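Local coordinates for protein uroporphyrinogen-III C-methyltransferase (Pseudomonas denitrificans, PDB 1S4D) that methylates uroporphyrinogen III at C-2 and then C-7 with S-adenosyl-L-methionine, giving precorrin-2 for cobalamin and siroheme biosynthesis, at residues 104-109 against 182-187; 131-136 against 152-157; 20-25 against 48-53; 139-144 against 206-211. All coordinates share one frame; numbering follows the deposited sequence.

Contact 1. Residues 104-109 against 182-187; sequences FVFGRG and MYMAMK. With SAH (S-adenosyl-L-homocysteine), chain Q.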
loop_
_atom_site.group_PDB
_atom_site.type_symbol
_atom_site.label_atom_id
_atom_site.label_comp_id
_atom_site.label_asym_id
_atom_site.label_seq_id
_atom_site.Cartn_x
_atom_site.Cartn_y
_atom_site.Cartn_z
ATOM N N PHE B 104 3.167 5.795 -6.098
ATOM C CA PHE B 104 2.922 7.022 -5.341
ATOM C C PHE B 104 3.467 7.007 -3.904
ATOM O O PHE B 104 3.295 7.982 -3.156
ATOM C CB PHE B 104 1.434 7.390 -5.348
ATOM C CG PHE B 104 0.932 7.979 -6.665
ATOM C CD1 PHE B 104 -0.434 8.141 -6.878
ATOM C CD2 PHE B 104 1.818 8.382 -7.679
ATOM C CE1 PHE B 104 -0.917 8.687 -8.058
ATOM C CE2 PHE B 104 1.338 8.937 -8.887
ATOM C CZ PHE B 104 -0.018 9.093 -9.067
ATOM N N VAL B 105 4.132 5.921 -3.517
ATOM C CA VAL B 105 4.734 5.869 -2.185
ATOM C C VAL B 105 6.249 6.110 -2.283
ATOM O O VAL B 105 6.988 5.221 -2.659
ATOM C CB VAL B 105 4.355 4.551 -1.450
ATOM C CG1 VAL B 105 4.900 4.506 -0.003
ATOM C CG2 VAL B 105 2.837 4.368 -1.462
ATOM N N PHE B 106 6.692 7.332 -1.984
ATOM C CA PHE B 106 8.093 7.719 -2.118
ATOM C C PHE B 106 8.731 7.155 -3.387
ATOM O O PHE B 106 9.885 6.795 -3.385
ATOM C CB PHE B 106 8.930 7.328 -0.866
ATOM C CG PHE B 106 8.315 7.769 0.433
ATOM C CD1 PHE B 106 7.768 6.835 1.312
ATOM C CD2 PHE B 106 8.209 9.129 0.741
ATOM C CE1 PHE B 106 7.132 7.258 2.510
ATOM C CE2 PHE B 106 7.593 9.558 1.930
ATOM C CZ PHE B 106 7.052 8.620 2.821
ATOM N N GLY B 107 8.005 7.077 -4.487
ATOM C CA GLY B 107 8.657 6.673 -5.729
ATOM C C GLY B 107 8.647 7.630 -6.925
ATOM O O GLY B 107 8.717 7.162 -8.062
ATOM N N ARG B 108 8.585 8.941 -6.666
ATOM C CA ARG B 108 8.472 9.999 -7.689
ATOM C C ARG B 108 7.483 9.804 -8.858
ATOM O O ARG B 108 7.684 10.357 -9.935
ATOM C CB ARG B 108 9.838 10.507 -8.185
ATOM C CG ARG B 108 11.047 9.914 -7.494
ATOM C CD ARG B 108 12.267 10.818 -7.199
ATOM N NE ARG B 108 12.161 12.242 -7.519
ATOM C CZ ARG B 108 13.218 13.010 -7.828
ATOM N NH1 ARG B 108 13.060 14.306 -8.118
ATOM N NH2 ARG B 108 14.441 12.468 -7.863
ATOM N N GLY B 109 6.396 9.076 -8.623
ATOM C CA GLY B 109 5.340 8.898 -9.605
ATOM C C GLY B 109 4.523 10.150 -9.924
ATOM O O GLY B 109 4.152 10.399 -11.089
ATOM N N MET B 182 9.526 2.982 8.039
ATOM C CA MET B 182 10.483 3.895 7.455
ATOM C C MET B 182 11.111 3.327 6.194
ATOM O O MET B 182 11.611 2.198 6.205
ATOM C CB MET B 182 11.548 4.260 8.488
ATOM C CG MET B 182 10.975 4.526 9.858
ATOM S SD MET B 182 12.104 5.486 10.836
ATOM C CE MET B 182 13.264 4.212 11.412
ATOM N N TYR B 183 11.044 4.137 5.132
ATOM C CA TYR B 183 11.612 3.892 3.812
ATOM C C TYR B 183 12.944 4.630 3.737
ATOM O O TYR B 183 13.102 5.672 4.366
ATOM C CB TYR B 183 10.684 4.475 2.739
ATOM C CG TYR B 183 9.394 3.701 2.509
ATOM C CD1 TYR B 183 8.284 3.832 3.381
ATOM C CD2 TYR B 183 9.266 2.867 1.407
ATOM C CE1 TYR B 183 7.101 3.116 3.167
ATOM C CE2 TYR B 183 8.106 2.167 1.184
ATOM C CZ TYR B 183 7.035 2.282 2.065
ATOM O OH TYR B 183 5.911 1.541 1.796
ATOM N N MET B 184 13.912 4.088 2.989
ATOM C CA MET B 184 15.211 4.744 2.783
ATOM C C MET B 184 15.819 5.334 4.051
ATOM O O MET B 184 16.239 6.483 4.059
ATOM C CB MET B 184 15.114 5.826 1.712
ATOM C CG MET B 184 14.400 5.353 0.450
ATOM S SD MET B 184 14.170 6.681 -0.703
ATOM C CE MET B 184 12.449 7.031 -0.440
ATOM N N ALA B 185 15.901 4.509 5.096
ATOM C CA ALA B 185 16.329 4.949 6.422
ATOM C C ALA B 185 17.586 4.237 6.887
ATOM O O ALA B 185 17.945 4.316 8.055
ATOM C CB ALA B 185 15.204 4.749 7.431
ATOM N N MET B 186 18.263 3.538 5.988
ATOM C CA MET B 186 19.422 2.737 6.399
ATOM C C MET B 186 20.660 3.598 6.628
ATOM O O MET B 186 21.294 3.512 7.661
ATOM C CB MET B 186 19.741 1.649 5.364
ATOM C CG MET B 186 18.688 0.596 5.232
ATOM S SD MET B 186 18.708 -0.563 6.581
ATOM C CE MET B 186 19.988 -1.766 6.020
ATOM N N LYS B 187 21.002 4.414 5.645
ATOM C CA LYS B 187 22.242 5.155 5.656
ATOM C C LYS B 187 22.236 6.143 6.826
ATOM O O LYS B 187 23.273 6.452 7.392
ATOM C CB LYS B 187 22.410 5.863 4.305
ATOM C CG LYS B 187 23.763 6.511 4.057
ATOM C CD LYS B 187 23.643 7.615 3.001
ATOM C CE LYS B 187 25.034 8.038 2.441
ATOM N NZ LYS B 187 25.659 7.027 1.482
HETATM N N SAH Q . 7.471 3.090 -4.256
HETATM C CA SAH Q . 8.229 2.123 -3.483
HETATM C CB SAH Q . 9.328 2.827 -2.705
HETATM C CG SAH Q . 10.584 3.090 -3.514
HETATM S SD SAH Q . 11.779 4.226 -2.763
HETATM C C SAH Q . 7.309 1.286 -2.585
HETATM O O SAH Q . 6.095 1.474 -2.542
HETATM O OXT SAH Q . 7.718 0.373 -1.874
HETATM C "C5'" SAH Q . 12.872 2.828 -2.342
HETATM C "C4'" SAH Q . 12.781 2.262 -0.919
HETATM O "O4'" SAH Q . 11.707 1.354 -0.783
HETATM C "C3'" SAH Q . 13.969 1.431 -0.445
HETATM O "O3'" SAH Q . 15.113 2.159 -0.088
HETATM C "C2'" SAH Q . 13.391 0.621 0.703
HETATM O "O2'" SAH Q . 13.260 1.343 1.910
HETATM C "C1'" SAH Q . 11.996 0.346 0.168
HETATM N N9 SAH Q . 11.857 -0.977 -0.482
HETATM C C8 SAH Q . 11.516 -1.160 -1.782
HETATM N N7 SAH Q . 11.464 -2.469 -2.037
HETATM C C5 SAH Q . 11.773 -3.149 -0.929
HETATM C C6 SAH Q . 11.856 -4.516 -0.657
HETATM N N6 SAH Q . 11.598 -5.411 -1.593
HETATM N N1 SAH Q . 12.205 -4.933 0.612
HETATM C C2 SAH Q . 12.448 -3.992 1.591
HETATM N N3 SAH Q . 12.362 -2.638 1.317
HETATM C C4 SAH Q . 12.025 -2.217 0.074
#
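Phe106 lies against Tyr183, its CD1 poised 3.6 Å above one face of the tyrosine ring, toward the rim. The two rings meet obliquely, planes at 52°. At the hydroxyl end of the same tyrosine, Val105 CG1 comes within 3.6 Å of Tyr183 OH, its side chain crossing at about a right angle. Met184 meets Phe106 at CB instead: the bend at its last torsion (chi3 -103°) swings CE to 3.6 Å from Phe106 CB. The backbones grip S-adenosyl-L-homocysteine between them. Its amino N donates to Val105 O at 2.7 Å, while Met184 N gives a nearly straight bond (172°) to the ribose O2' at 3.0 Å. The carboxylate OXT sits in plane at the Tyr183 ring edge, 3.6 Å from CE2. Farther out, Tyr183 OH is hydrogen-bonded to Thr130 OG1 and Gly132 N, which hold the hydroxyl end of the ring in place and so should limit its movement, and Thr144 OG1 of the second subunit bonds to Phe106 N. This is the cofactor cleft between the two sheets of a precorrin methyltransferase.

Contact 2. Residues 131-136 against 152-157; sequences AGIGGL and VTFLTG. With SAH (S-adenosyl-L-homocysteine), chain Q.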
loop_
_atom_site.group_PDB
_atom_site.type_symbol
_atom_site.label_atom_id
_atom_site.label_comp_id
_atom_site.label_asym_id
_atom_site.label_seq_id
_atom_site.Cartn_x
_atom_site.Cartn_y
_atom_site.Cartn_z
ATOM N N ALA B 131 6.291 -1.742 -0.156
ATOM C CA ALA B 131 7.193 -2.490 0.717
ATOM C C ALA B 131 6.762 -2.369 2.194
ATOM O O ALA B 131 6.799 -3.363 2.924
ATOM C CB ALA B 131 8.633 -2.052 0.517
ATOM N N GLY B 132 6.336 -1.164 2.607
ATOM C CA GLY B 132 5.914 -0.910 3.971
ATOM C C GLY B 132 4.639 -1.603 4.434
ATOM O O GLY B 132 4.392 -1.664 5.640
ATOM N N ILE B 133 3.809 -2.112 3.517
ATOM C CA ILE B 133 2.647 -2.885 3.946
ATOM C C ILE B 133 2.809 -4.326 3.530
ATOM O O ILE B 133 2.832 -5.224 4.383
ATOM C CB ILE B 133 1.317 -2.306 3.429
ATOM C CG1 ILE B 133 1.153 -0.852 3.891
ATOM C CG2 ILE B 133 0.161 -3.141 3.914
ATOM C CD1 ILE B 133 0.113 -0.047 3.105
ATOM N N GLY B 134 2.960 -4.567 2.234
ATOM C CA GLY B 134 3.046 -5.938 1.756
ATOM C C GLY B 134 4.354 -6.586 2.148
ATOM O O GLY B 134 4.359 -7.722 2.610
ATOM N N GLY B 135 5.459 -5.857 1.964
ATOM C CA GLY B 135 6.763 -6.292 2.420
ATOM C C GLY B 135 6.788 -6.750 3.859
ATOM O O GLY B 135 7.282 -7.841 4.163
ATOM N N LEU B 136 6.224 -5.946 4.750
ATOM C CA LEU B 136 6.218 -6.305 6.159
ATOM C C LEU B 136 5.342 -7.528 6.442
ATOM O O LEU B 136 5.688 -8.361 7.297
ATOM C CB LEU B 136 5.843 -5.104 7.031
ATOM C CG LEU B 136 6.892 -3.981 7.002
ATOM C CD1 LEU B 136 6.368 -2.821 7.759
ATOM C CD2 LEU B 136 8.199 -4.404 7.619
ATOM N N VAL B 152 -0.784 4.499 11.779
ATOM C CA VAL B 152 0.564 4.176 11.308
ATOM C C VAL B 152 1.113 5.367 10.537
ATOM O O VAL B 152 0.401 5.947 9.703
ATOM C CB VAL B 152 0.608 3.062 10.254
ATOM C CG1 VAL B 152 1.830 2.208 10.408
ATOM C CG2 VAL B 152 -0.637 2.258 10.220
ATOM N N THR B 153 2.397 5.675 10.775
ATOM C CA THR B 153 3.137 6.677 10.008
ATOM C C THR B 153 4.187 6.073 9.082
ATOM O O THR B 153 5.046 5.316 9.532
ATOM C CB THR B 153 3.820 7.625 10.966
ATOM O OG1 THR B 153 2.829 8.388 11.649
ATOM C CG2 THR B 153 4.583 8.678 10.221
ATOM N N PHE B 154 4.148 6.441 7.796
ATOM C CA PHE B 154 5.186 6.019 6.855
ATOM C C PHE B 154 6.119 7.205 6.659
ATOM O O PHE B 154 5.642 8.335 6.635
ATOM C CB PHE B 154 4.559 5.637 5.523
ATOM C CG PHE B 154 3.867 4.306 5.517
ATOM C CD1 PHE B 154 3.761 3.588 4.352
ATOM C CD2 PHE B 154 3.293 3.775 6.659
ATOM C CE1 PHE B 154 3.095 2.351 4.350
ATOM C CE2 PHE B 154 2.633 2.546 6.660
ATOM C CZ PHE B 154 2.537 1.839 5.541
ATOM N N LEU B 155 7.434 6.983 6.553
ATOM C CA LEU B 155 8.345 8.110 6.252
ATOM C C LEU B 155 9.554 7.790 5.347
ATOM O O LEU B 155 9.848 6.617 5.125
ATOM C CB LEU B 155 8.705 8.933 7.507
ATOM C CG LEU B 155 9.855 8.790 8.534
ATOM C CD1 LEU B 155 9.252 8.450 9.880
ATOM C CD2 LEU B 155 11.050 7.864 8.210
ATOM N N THR B 156 10.208 8.830 4.806
ATOM C CA THR B 156 11.558 8.692 4.225
ATOM C C THR B 156 12.567 9.176 5.201
ATOM O O THR B 156 12.420 10.279 5.732
ATOM C CB THR B 156 11.823 9.593 3.046
ATOM O OG1 THR B 156 10.638 10.295 2.684
ATOM C CG2 THR B 156 12.208 8.792 1.881
ATOM N N GLY B 157 13.622 8.389 5.363
ATOM C CA GLY B 157 14.769 8.802 6.132
ATOM C C GLY B 157 15.754 9.447 5.191
ATOM O O GLY B 157 16.823 9.850 5.606
HETATM N N SAH Q . 7.471 3.090 -4.256
HETATM C CA SAH Q . 8.229 2.123 -3.483
HETATM C CB SAH Q . 9.328 2.827 -2.705
HETATM C CG SAH Q . 10.584 3.090 -3.514
HETATM S SD SAH Q . 11.779 4.226 -2.763
HETATM C C SAH Q . 7.309 1.286 -2.585
HETATM O O SAH Q . 6.095 1.474 -2.542
HETATM O OXT SAH Q . 7.718 0.373 -1.874
HETATM C "C5'" SAH Q . 12.872 2.828 -2.342
HETATM C "C4'" SAH Q . 12.781 2.262 -0.919
HETATM O "O4'" SAH Q . 11.707 1.354 -0.783
HETATM C "C3'" SAH Q . 13.969 1.431 -0.445
HETATM O "O3'" SAH Q . 15.113 2.159 -0.088
HETATM C "C2'" SAH Q . 13.391 0.621 0.703
HETATM O "O2'" SAH Q . 13.260 1.343 1.910
HETATM C "C1'" SAH Q . 11.996 0.346 0.168
HETATM N N9 SAH Q . 11.857 -0.977 -0.482
HETATM C C8 SAH Q . 11.516 -1.160 -1.782
HETATM N N7 SAH Q . 11.464 -2.469 -2.037
HETATM C C5 SAH Q . 11.773 -3.149 -0.929
HETATM C C6 SAH Q . 11.856 -4.516 -0.657
HETATM N N6 SAH Q . 11.598 -5.411 -1.593
HETATM N N1 SAH Q . 12.205 -4.933 0.612
HETATM C C2 SAH Q . 12.448 -3.992 1.591
HETATM N N3 SAH Q . 12.362 -2.638 1.317
HETATM C C4 SAH Q . 12.025 -2.217 0.074
#
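Helix-on-sheet packing joins Ile133, in the first turns of helix 131-137, to Phe154 on strand 151-156, an edge strand of the mixed sheet within this chain. That strand pairs antiparallel with its counterpart in the second subunit, so the sheet runs on across the dimer interface, where the two Phe154 rings meet edge-to-face. The helix opens with a wider, pi-type turn spanning residues 131-135, and the bond from Leu136 N back to Ala131 O is a weak one. At its start, Ala131 N donates a nearly straight hydrogen bond (170°) to the carboxylate OXT of S-adenosyl-L-homocysteine, 3.1 Å away, and Ala131 CB rests 3.4 Å from the adenine C4. The helix N-terminus would be expected to favour that negative group.

Gly132, having no side chain, lets the strand's aromatic ring come in close to the helix backbone; its carbonyl O lies 4.0 Å from Phe154 CZ. Ile133 does the rest. With CG1 anti to the carbonyl carbon (chi1 -58°), the longer branch reaches the edge of the ring near its plane. CG1 is 3.4 Å from Phe154 CZ, and the terminal CD1 follows at 3.9 Å from the same atom.

Contact 3. Residues 20-25 against 48-53; sequences VGAGPG and ALVNED. With SAH (S-adenosyl-L-homocysteine), chain Q.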
loop_
_atom_site.group_PDB
_atom_site.type_symbol
_atom_site.label_atom_id
_atom_site.label_comp_id
_atom_site.label_asym_id
_atom_site.label_seq_id
_atom_site.Cartn_x
_atom_site.Cartn_y
_atom_site.Cartn_z
ATOM N N VAL B 20 3.236 1.993 -13.396
ATOM C CA VAL B 20 2.793 0.708 -12.868
ATOM C C VAL B 20 3.707 0.264 -11.724
ATOM O O VAL B 20 4.966 0.255 -11.865
ATOM C CB VAL B 20 2.856 -0.382 -13.965
ATOM C CG1 VAL B 20 2.429 -1.717 -13.426
ATOM C CG2 VAL B 20 2.005 -0.008 -15.167
ATOM N N GLY B 21 3.080 -0.095 -10.596
ATOM C CA GLY B 21 3.807 -0.639 -9.467
ATOM C C GLY B 21 4.147 -2.085 -9.771
ATOM O O GLY B 21 3.280 -2.838 -10.207
ATOM N N ALA B 22 5.401 -2.475 -9.562
ATOM C CA ALA B 22 5.806 -3.883 -9.666
ATOM C C ALA B 22 5.630 -4.609 -8.341
ATOM O O ALA B 22 5.832 -5.809 -8.253
ATOM C CB ALA B 22 7.272 -3.985 -10.122
ATOM N N GLY B 23 5.273 -3.879 -7.289
ATOM C CA GLY B 23 5.333 -4.434 -5.944
ATOM C C GLY B 23 6.789 -4.567 -5.503
ATOM O O GLY B 23 7.710 -4.143 -6.226
ATOM N N PRO B 24 6.983 -5.169 -4.323
ATOM C CA PRO B 24 8.304 -5.319 -3.682
ATOM C C PRO B 24 9.240 -6.375 -4.225
ATOM O O PRO B 24 10.416 -6.328 -3.874
ATOM C CB PRO B 24 7.950 -5.697 -2.244
ATOM C CG PRO B 24 6.623 -6.370 -2.362
ATOM C CD PRO B 24 5.891 -5.704 -3.488
ATOM N N GLY B 25 8.756 -7.332 -5.008
ATOM C CA GLY B 25 9.630 -8.354 -5.552
ATOM C C GLY B 25 8.873 -9.517 -6.125
ATOM O O GLY B 25 8.851 -9.720 -7.321
ATOM N N ALA B 48 16.073 -0.365 -10.996
ATOM C CA ALA B 48 16.992 -1.422 -10.539
ATOM C C ALA B 48 16.239 -2.165 -9.462
ATOM O O ALA B 48 16.289 -3.393 -9.401
ATOM C CB ALA B 48 18.278 -0.848 -9.983
ATOM N N LEU B 49 15.508 -1.393 -8.645
ATOM C CA LEU B 49 14.624 -1.934 -7.613
ATOM C C LEU B 49 13.509 -2.755 -8.279
ATOM O O LEU B 49 12.380 -2.875 -7.772
ATOM C CB LEU B 49 14.117 -0.844 -6.634
ATOM C CG LEU B 49 14.751 -0.904 -5.218
ATOM C CD1 LEU B 49 14.613 0.363 -4.352
ATOM C CD2 LEU B 49 14.153 -2.053 -4.473
ATOM N N VAL B 50 13.874 -3.326 -9.432
ATOM C CA VAL B 50 13.085 -4.348 -10.107
ATOM C C VAL B 50 13.800 -5.693 -10.012
ATOM O O VAL B 50 14.786 -5.837 -9.245
ATOM C CB VAL B 50 12.630 -3.905 -11.548
ATOM C CG1 VAL B 50 12.652 -5.051 -12.579
ATOM C CG2 VAL B 50 11.244 -3.222 -11.485
ATOM N N ASN B 51 13.287 -6.662 -10.775
ATOM C CA ASN B 51 13.369 -8.070 -10.433
ATOM C C ASN B 51 13.007 -8.939 -11.618
ATOM O O ASN B 51 11.832 -9.288 -11.785
ATOM C CB ASN B 51 12.341 -8.334 -9.335
ATOM C CG ASN B 51 12.904 -9.106 -8.182
ATOM O OD1 ASN B 51 12.685 -10.313 -8.069
ATOM N ND2 ASN B 51 13.625 -8.421 -7.305
ATOM N N GLU B 52 13.997 -9.316 -12.428
ATOM C CA GLU B 52 13.747 -10.151 -13.610
ATOM C C GLU B 52 12.302 -10.637 -13.670
ATOM O O GLU B 52 11.497 -10.066 -14.385
ATOM C CB GLU B 52 14.710 -11.357 -13.679
ATOM C CG GLU B 52 14.559 -12.226 -14.936
ATOM C CD GLU B 52 15.358 -13.530 -14.879
ATOM O OE1 GLU B 52 16.481 -13.531 -14.320
ATOM O OE2 GLU B 52 14.871 -14.562 -15.408
ATOM N N ASP B 53 11.964 -11.633 -12.865
ATOM C CA ASP B 53 10.737 -12.426 -13.018
ATOM C C ASP B 53 9.555 -11.667 -13.631
ATOM O O ASP B 53 8.987 -12.115 -14.633
ATOM C CB ASP B 53 10.339 -13.094 -11.688
ATOM C CG ASP B 53 11.543 -13.392 -10.774
ATOM O OD1 ASP B 53 12.168 -14.488 -10.943
ATOM O OD2 ASP B 53 11.918 -12.579 -9.869
HETATM N N SAH Q . 7.471 3.090 -4.256
HETATM C CA SAH Q . 8.229 2.123 -3.483
HETATM C CB SAH Q . 9.328 2.827 -2.705
HETATM C CG SAH Q . 10.584 3.090 -3.514
HETATM S SD SAH Q . 11.779 4.226 -2.763
HETATM C C SAH Q . 7.309 1.286 -2.585
HETATM O O SAH Q . 6.095 1.474 -2.542
HETATM O OXT SAH Q . 7.718 0.373 -1.874
HETATM C "C5'" SAH Q . 12.872 2.828 -2.342
HETATM C "C4'" SAH Q . 12.781 2.262 -0.919
HETATM O "O4'" SAH Q . 11.707 1.354 -0.783
HETATM C "C3'" SAH Q . 13.969 1.431 -0.445
HETATM O "O3'" SAH Q . 15.113 2.159 -0.088
HETATM C "C2'" SAH Q . 13.391 0.621 0.703
HETATM O "O2'" SAH Q . 13.260 1.343 1.910
HETATM C "C1'" SAH Q . 11.996 0.346 0.168
HETATM N N9 SAH Q . 11.857 -0.977 -0.482
HETATM C C8 SAH Q . 11.516 -1.160 -1.782
HETATM N N7 SAH Q . 11.464 -2.469 -2.037
HETATM C C5 SAH Q . 11.773 -3.149 -0.929
HETATM C C6 SAH Q . 11.856 -4.516 -0.657
HETATM N N6 SAH Q . 11.598 -5.411 -1.593
HETATM N N1 SAH Q . 12.205 -4.933 0.612
HETATM C C2 SAH Q . 12.448 -3.992 1.591
HETATM N N3 SAH Q . 12.362 -2.638 1.317
HETATM C C4 SAH Q . 12.025 -2.217 0.074
#
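Gly25 and Asn51 bring the two backbones closest, their CA atoms 6.2 Å apart, where the chain leaving strand 16-21 turns through a glycine-rich loop with positive phi at Gly23 (72°). Segment 48-53 is irregular too, and no hydrogen bond links the pair.

The side chains touch lightly. Ala22 CB faces Val50 CG2 at 4.3 Å, a small apolar contact. Asn51 directs its side chain at the glycine turn, with CG 4.2 Å from Gly25 O.

Both segments also reach S-adenosyl-L-homocysteine. Pro24 O accepts a weak bond from the adenine N6, 2.7 Å away but poorly aligned (123°). Leu49 brings its two branches to different parts of the ligand: CD1 is 3.6 Å from C5', beside the ribose, and CD2 is 3.7 Å from N7 of the adenine. The Gly-Ala-Gly-Pro-Gly run is consistent with the glycine-rich N-terminal signature of the SUMT family.

Among its neighbours, strand 16-21 is hydrogen-bonded to strand 94-99 through Val20 and to strand 123-126 through Gly21. Ala22 and Val50 both pack on Leu98 of strand 94-99, Leu49 touches Pro240, and Pro24 rests on Ile129 and Ala214.

Contact 4. Residues 139-144 against 206-211; sequences AGIPVT and PVAFVC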
loop_
_atom_site.group_PDB
_atom_site.type_symbol
_atom_site.label_atom_id
_atom_site.label_comp_id
_atom_site.label_asym_id
_atom_site.label_seq_id
_atom_site.Cartn_x
_atom_site.Cartn_y
_atom_site.Cartn_z
ATOM N N ALA B 139 7.165 -10.689 6.370
ATOM C CA ALA B 139 8.067 -10.924 7.490
ATOM C C ALA B 139 7.277 -11.260 8.731
ATOM O O ALA B 139 7.867 -11.405 9.802
ATOM C CB ALA B 139 8.971 -9.700 7.760
ATOM N N GLY B 140 5.952 -11.367 8.577
ATOM C CA GLY B 140 5.037 -11.599 9.682
ATOM C C GLY B 140 4.739 -10.385 10.550
ATOM O O GLY B 140 4.328 -10.535 11.704
ATOM N N ILE B 141 4.915 -9.184 10.005
ATOM C CA ILE B 141 4.601 -7.966 10.748
ATOM C C ILE B 141 3.432 -7.192 10.136
ATOM O O ILE B 141 3.599 -6.539 9.111
ATOM C CB ILE B 141 5.839 -7.042 10.841
ATOM C CG1 ILE B 141 6.988 -7.755 11.570
ATOM C CG2 ILE B 141 5.467 -5.698 11.496
ATOM C CD1 ILE B 141 8.328 -7.107 11.369
ATOM N N PRO B 142 2.260 -7.228 10.763
ATOM C CA PRO B 142 1.160 -6.387 10.290
ATOM C C PRO B 142 1.431 -4.952 10.707
ATOM O O PRO B 142 1.923 -4.674 11.790
ATOM C CB PRO B 142 -0.076 -6.946 11.009
ATOM C CG PRO B 142 0.400 -8.096 11.822
ATOM C CD PRO B 142 1.891 -8.007 11.957
ATOM N N VAL B 143 1.099 -4.049 9.818
ATOM C CA VAL B 143 1.361 -2.640 9.961
ATOM C C VAL B 143 0.319 -1.981 10.911
ATOM O O VAL B 143 0.482 -0.866 11.402
ATOM C CB VAL B 143 1.405 -2.092 8.510
ATOM C CG1 VAL B 143 0.130 -1.375 8.090
ATOM C CG2 VAL B 143 2.670 -1.326 8.259
ATOM N N THR B 144 -0.720 -2.745 11.222
ATOM C CA THR B 144 -1.869 -2.294 11.985
ATOM C C THR B 144 -2.366 -3.487 12.792
ATOM O O THR B 144 -2.381 -4.619 12.294
ATOM C CB THR B 144 -2.930 -1.815 10.977
ATOM O OG1 THR B 144 -2.997 -0.381 10.987
ATOM C CG2 THR B 144 -4.324 -2.262 11.346
ATOM N N PRO B 206 10.966 -2.259 20.461
ATOM C CA PRO B 206 11.326 -3.204 19.396
ATOM C C PRO B 206 11.295 -2.556 18.025
ATOM O O PRO B 206 10.478 -1.686 17.746
ATOM C CB PRO B 206 10.234 -4.282 19.482
ATOM C CG PRO B 206 9.582 -4.105 20.818
ATOM C CD PRO B 206 9.740 -2.678 21.173
ATOM N N VAL B 207 12.206 -3.025 17.183
ATOM C CA VAL B 207 12.453 -2.517 15.839
ATOM C C VAL B 207 12.773 -3.758 14.978
ATOM O O VAL B 207 13.420 -4.698 15.445
ATOM C CB VAL B 207 13.670 -1.539 15.878
ATOM C CG1 VAL B 207 14.288 -1.313 14.518
ATOM C CG2 VAL B 207 13.289 -0.225 16.517
ATOM N N ALA B 208 12.301 -3.779 13.736
ATOM C CA ALA B 208 12.717 -4.824 12.795
ATOM C C ALA B 208 13.191 -4.173 11.510
ATOM O O ALA B 208 12.685 -3.120 11.123
ATOM C CB ALA B 208 11.590 -5.802 12.513
ATOM N N PHE B 209 14.188 -4.790 10.876
ATOM C CA PHE B 209 14.671 -4.391 9.563
ATOM C C PHE B 209 14.253 -5.526 8.673
ATOM O O PHE B 209 14.479 -6.701 9.013
ATOM C CB PHE B 209 16.209 -4.295 9.547
ATOM C CG PHE B 209 16.758 -3.071 10.224
ATOM C CD1 PHE B 209 17.231 -2.007 9.473
ATOM C CD2 PHE B 209 16.802 -2.991 11.623
ATOM C CE1 PHE B 209 17.720 -0.862 10.091
ATOM C CE2 PHE B 209 17.293 -1.852 12.264
ATOM C CZ PHE B 209 17.756 -0.780 11.499
ATOM N N VAL B 210 13.636 -5.201 7.542
ATOM C CA VAL B 210 13.285 -6.220 6.565
ATOM C C VAL B 210 13.936 -5.857 5.233
ATOM O O VAL B 210 13.541 -4.888 4.570
ATOM C CB VAL B 210 11.740 -6.411 6.438
ATOM C CG1 VAL B 210 11.413 -7.626 5.583
ATOM C CG2 VAL B 210 11.066 -6.550 7.821
ATOM N N CYS B 211 14.944 -6.635 4.857
ATOM C CA CYS B 211 15.685 -6.401 3.624
ATOM C C CYS B 211 15.205 -7.297 2.522
ATOM O O CYS B 211 15.048 -8.516 2.717
ATOM C CB CYS B 211 17.183 -6.623 3.831
ATOM S SG CYS B 211 17.861 -5.536 5.112
#
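Ile141 reaches across to Ala208 with the last carbon of its longer branch. Its CB stands well back from strand 206-211. CG1, beside the backbone N and anti to the carbonyl carbon (chi1 -60°), carries the chain forward but is still 5.1 Å from Ala208 CB. The extended second torsion (chi2 164°) then sends CD1 on until it meets Ala208 CB at 3.7 Å. The isoleucine also packs on Val244 of strand 241-245, the neighbour to which Ala208 is hydrogen-bonded through its backbone.

Two residues earlier, Ala139 makes the second touch. Its CB sits against both methyls of Val210, 3.8 Å from CG2 and 3.9 Å from CG1. Between these points the chain leaves helix 131-137 through a Schellman motif, with Gly140 in the positive-phi position, and Ala139 and Ile141, on either side of it in sequence, both turn their side chains to the strand. Ala208 and Val210 alternate with Phe209, which points to the other side of the sheet and packs on helix 225-235. Val210 also touches the bound S-adenosyl-L-homocysteine.

Every atom that meets its partner here is a methyl carbon, no hydrogen bond crosses, and all four touching residues are buried. Cohesion between the loop and the sheet therefore rests on dispersion and the exclusion of water, with backbone hydrogen bonds from residues 206-210 made instead to the adjoining strands.

How the contacts relate
Contact 3 comes first along the chain and closes before the others open; it belongs to the parallel sheet, while contacts 1, 2 and 4 all reach the mixed sheet. The segments of contact 2 both lie between the two of contact 1, and contact 4 crosses both of these in sequence. Centres of contacts 1 and 2 are about 8 Å apart, strands 151-156 and 179-183 being neighbours; the centres of contacts 2 and 4 are about 9 Å apart, joined through helix 131-137 and the loop after it, and those of contacts 3 and 4 about 20 Å. Contacts 1, 2 and 3 converge on S-adenosyl-L-homocysteine from both sheets, and contacts 1, 2 and 4 reach the second subunit, so cofactor site and dimer interface lie close together.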